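Local coordinates for protein mitochondrial association factor 1 (Toxoplasma gondii, PDB 6BXS) that is of uncertain individual function but belongs to a parasite locus that manipulates host mitochondria, and carries a macro domain, at residues A[39-44]-A[159-164]. Numbering follows the deposited sequence.
With SO4 (sulfate ion), chain E.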
ATOM      1  N   PRO A  39     -11.040  -1.956 -14.823  1.00 37.31           N
ATOM      2  CA  PRO A  39     -12.123  -1.106 -15.334  1.00 35.41           C
ATOM      3  C   PRO A  39     -13.516  -1.582 -14.923  1.00 41.06           C
ATOM      4  O   PRO A  39     -14.448  -0.777 -14.892  1.00 35.72           O
ATOM      5  CB  PRO A  39     -11.948  -1.195 -16.855  1.00 41.11           C
ATOM      6  CG  PRO A  39     -11.241  -2.480 -17.087  1.00 45.37           C
ATOM      7  CD  PRO A  39     -10.340  -2.672 -15.906  1.00 41.61           C
ATOM      8  N   SER A  40     -13.647  -2.868 -14.612  1.00 41.94           N
ATOM      9  CA  SER A  40     -14.930  -3.445 -14.222  1.00 43.58           C
ATOM     10  C   SER A  40     -14.765  -4.366 -13.018  1.00 43.10           C
ATOM     11  O   SER A  40     -14.843  -5.586 -13.148  1.00 40.61           O
ATOM     12  CB  SER A  40     -15.552  -4.212 -15.391  1.00 43.65           C
ATOM     13  OG  SER A  40     -15.837  -3.343 -16.473  1.00 45.95           O
ATOM     14  N   PRO A  41     -14.534  -3.777 -11.836  1.00 40.92           N
ATOM     15  CA  PRO A  41     -14.346  -4.559 -10.612  1.00 40.32           C
ATOM     16  C   PRO A  41     -15.663  -5.066 -10.036  1.00 37.02           C
ATOM     17  O   PRO A  41     -16.696  -4.416 -10.206  1.00 42.23           O
ATOM     18  CB  PRO A  41     -13.688  -3.558  -9.665  1.00 42.82           C
ATOM     19  CG  PRO A  41     -14.250  -2.244 -10.087  1.00 37.46           C
ATOM     20  CD  PRO A  41     -14.452  -2.329 -11.578  1.00 40.27           C
ATOM     21  N   SER A  42     -15.620  -6.213  -9.367  1.00 41.98           N
ATOM     22  CA  SER A  42     -16.796  -6.762  -8.702  1.00 43.57           C
ATOM     23  C   SER A  42     -16.818  -6.362  -7.230  1.00 44.44           C
ATOM     24  O   SER A  42     -17.849  -6.466  -6.565  1.00 44.09           O
ATOM     25  CB  SER A  42     -16.825  -8.285  -8.838  1.00 43.11           C
ATOM     26  OG  SER A  42     -15.597  -8.858  -8.422  1.00 46.71           O
ATOM     27  N   LYS A  43     -15.672  -5.905  -6.730  1.00 37.96           N
ATOM     28  CA  LYS A  43     -15.557  -5.475  -5.342  1.00 35.10           C
ATOM     29  C   LYS A  43     -14.637  -4.264  -5.228  1.00 33.14           C
ATOM     30  O   LYS A  43     -13.959  -3.889  -6.188  1.00 22.54           O
ATOM     31  CB  LYS A  43     -15.043  -6.622  -4.470  1.00 37.88           C
ATOM     32  CG  LYS A  43     -13.620  -7.047  -4.778  1.00 34.39           C
ATOM     33  CD  LYS A  43     -13.293  -8.403  -4.169  1.00 44.26           C
ATOM     34  CE  LYS A  43     -14.059  -9.522  -4.856  1.00 52.78           C
ATOM     35  NZ  LYS A  43     -13.437 -10.854  -4.627  1.00 61.56           N
ATOM     36  N   ARG A  44     -14.623  -3.657  -4.047  1.00 29.37           N
ATOM     37  CA  ARG A  44     -13.857  -2.440  -3.822  1.00 31.62           C
ATOM     38  C   ARG A  44     -12.422  -2.763  -3.417  1.00 26.66           C
ATOM     39  O   ARG A  44     -12.145  -3.073  -2.258  1.00 23.76           O
ATOM     40  CB  ARG A  44     -14.524  -1.582  -2.749  1.00 29.81           C
ATOM     41  CG  ARG A  44     -16.019  -1.363  -2.960  1.00 31.55           C
ATOM     42  CD  ARG A  44     -16.599  -0.467  -1.876  1.00 29.45           C
ATOM     43  NE  ARG A  44     -15.718   0.666  -1.615  1.00 28.05           N
ATOM     44  CZ  ARG A  44     -15.681   1.776  -2.348  1.00 30.28           C
ATOM     45  NH1 ARG A  44     -14.829   2.741  -2.035  1.00 35.84           N
ATOM     46  NH2 ARG A  44     -16.491   1.927  -3.387  1.00 33.40           N
ATOM     47  N   HIS A 159     -10.717   4.787 -14.088  1.00 30.15           N
ATOM     48  CA  HIS A 159     -11.720   4.168 -14.952  1.00 36.16           C
ATOM     49  C   HIS A 159     -13.132   4.659 -14.644  1.00 32.72           C
ATOM     50  O   HIS A 159     -14.110   4.048 -15.071  1.00 35.51           O
ATOM     51  CB  HIS A 159     -11.656   2.642 -14.827  1.00 32.35           C
ATOM     52  CG  HIS A 159     -10.265   2.093 -14.911  1.00 34.50           C
ATOM     53  ND1 HIS A 159      -9.468   2.259 -16.021  1.00 39.08           N
ATOM     54  CD2 HIS A 159      -9.529   1.387 -14.019  1.00 37.33           C
ATOM     55  CE1 HIS A 159      -8.299   1.678 -15.812  1.00 41.04           C
ATOM     56  NE2 HIS A 159      -8.311   1.142 -14.606  1.00 38.17           N
ATOM     57  N   GLY A 160     -13.233   5.764 -13.909  1.00 32.19           N
ATOM     58  CA  GLY A 160     -14.520   6.359 -13.586  1.00 29.91           C
ATOM     59  C   GLY A 160     -15.472   5.418 -12.870  1.00 32.43           C
ATOM     60  O   GLY A 160     -16.688   5.609 -12.914  1.00 33.64           O
ATOM     61  N   ASN A 161     -14.921   4.399 -12.213  1.00 36.78           N
ATOM     62  CA  ASN A 161     -15.727   3.430 -11.479  1.00 34.72           C
ATOM     63  C   ASN A 161     -15.724   3.724  -9.983  1.00 35.43           C
ATOM     64  O   ASN A 161     -14.666   3.779  -9.358  1.00 32.03           O
ATOM     65  CB  ASN A 161     -15.217   2.010 -11.728  1.00 38.51           C
ATOM     66  CG  ASN A 161     -16.230   0.951 -11.331  1.00 42.17           C
ATOM     67  OD1 ASN A 161     -16.517   0.763 -10.149  1.00 44.05           O
ATOM     68  ND2 ASN A 161     -16.775   0.254 -12.320  1.00 42.81           N
ATOM     69  N   GLU A 162     -16.919   3.898  -9.423  1.00 40.23           N
ATOM     70  CA  GLU A 162     -17.104   4.210  -8.006  1.00 41.23           C
ATOM     71  C   GLU A 162     -16.308   3.289  -7.078  1.00 40.88           C
ATOM     72  O   GLU A 162     -15.896   3.698  -5.992  1.00 40.98           O
ATOM     73  CB  GLU A 162     -18.592   4.125  -7.648  1.00 52.14           C
ATOM     74  CG  GLU A 162     -18.954   4.653  -6.266  1.00 54.98           C
ATOM     75  CD  GLU A 162     -20.099   3.885  -5.630  1.00 64.42           C
ATOM     76  OE1 GLU A 162     -19.888   2.718  -5.229  1.00 51.51           O
ATOM     77  OE2 GLU A 162     -21.212   4.445  -5.535  1.00 61.42           O
ATOM     78  N   MET A 163     -16.093   2.049  -7.508  1.00 33.97           N
ATOM     79  CA  MET A 163     -15.443   1.051  -6.662  1.00 35.69           C
ATOM     80  C   MET A 163     -13.922   1.204  -6.595  1.00 31.91           C
ATOM     81  O   MET A 163     -13.267   0.519  -5.809  1.00 26.47           O
ATOM     82  CB  MET A 163     -15.779  -0.357  -7.157  1.00 33.41           C
ATOM     83  CG  MET A 163     -17.238  -0.746  -6.996  1.00 35.62           C
ATOM     84  SD  MET A 163     -17.526  -2.462  -7.462  1.00 46.18           S
ATOM     85  CE  MET A 163     -19.252  -2.647  -7.018  1.00 47.59           C
ATOM     86  N   ASN A 164     -13.368   2.097  -7.414  1.00 31.24           N
ATOM     87  CA  ASN A 164     -11.917   2.277  -7.491  1.00 31.45           C
ATOM     88  C   ASN A 164     -11.424   3.550  -6.798  1.00 28.73           C
ATOM     89  O   ASN A 164     -10.310   4.003  -7.053  1.00 28.11           O
ATOM     90  CB  ASN A 164     -11.471   2.297  -8.959  1.00 29.25           C
ATOM     91  CG  ASN A 164     -11.676   0.964  -9.651  1.00 34.32           C
ATOM     92  OD1 ASN A 164     -11.715  -0.083  -9.007  1.00 29.04           O
ATOM     93  ND2 ASN A 164     -11.799   0.998 -10.974  1.00 30.82           N
TER
HETATM   94  S   SO4 E 502      -4.208   1.391 -14.488  1.00 42.51           S
HETATM   95  O1  SO4 E 502      -4.195   2.850 -14.557  1.00 38.80           O
HETATM   96  O2  SO4 E 502      -2.904   0.918 -14.028  1.00 29.60           O
HETATM   97  O3  SO4 E 502      -4.486   0.835 -15.810  1.00 40.01           O
HETATM   98  O4  SO4 E 502      -5.244   0.958 -13.555  1.00 33.59           O
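A bend at chi3 (44°) brings NH2 of Arg44 alongside the turn at Glu162 and Met163, while Met163, extended beyond CG (chi2 -175°), runs its thioether out beside the backbone of Pro41 and Ser42. Arg44 NH2 donates to Glu162 O at 3.2 Å, with an N-H...O angle of 145°; the donor stands above the carbonyl plane, and Met163 O lies above one face of the guanidinium, displaced toward its rim. Glu162 OE1 adds only a long salt bridge to Arg44 NH2, 3.9 Å away. Stronger partners probably fix the arginine: NH1 pairs with Asp165 and NE donates to Pro210 O. Pro41 CG makes the apolar contact, 3.8 Å from Met163 CB; the ring also meets two amides, CG 3.5 Å from Asn164 OD1 and CD against Asn161. Asn164 ND2 donates to Asp38 O and Pro158 O, and an Asx turn holds the other amide, Met163 N donating to Asn161 OD1 at 3.0 Å on an in-plane lone pair. Pro39 CA rests 3.7 Å from His159 CG, whose ring shares its NE2 hydrogen mainly with Tyr37 O and also with a sulfate, probably from the crystallisation liquor. The contact illustrates how two irregular surface loops of a macro domain can be joined: 39-44 leads into strand 45-50, while the other segment lies in the loop between strands 147-152 and 166-170, the latter the parallel neighbour of 45-50.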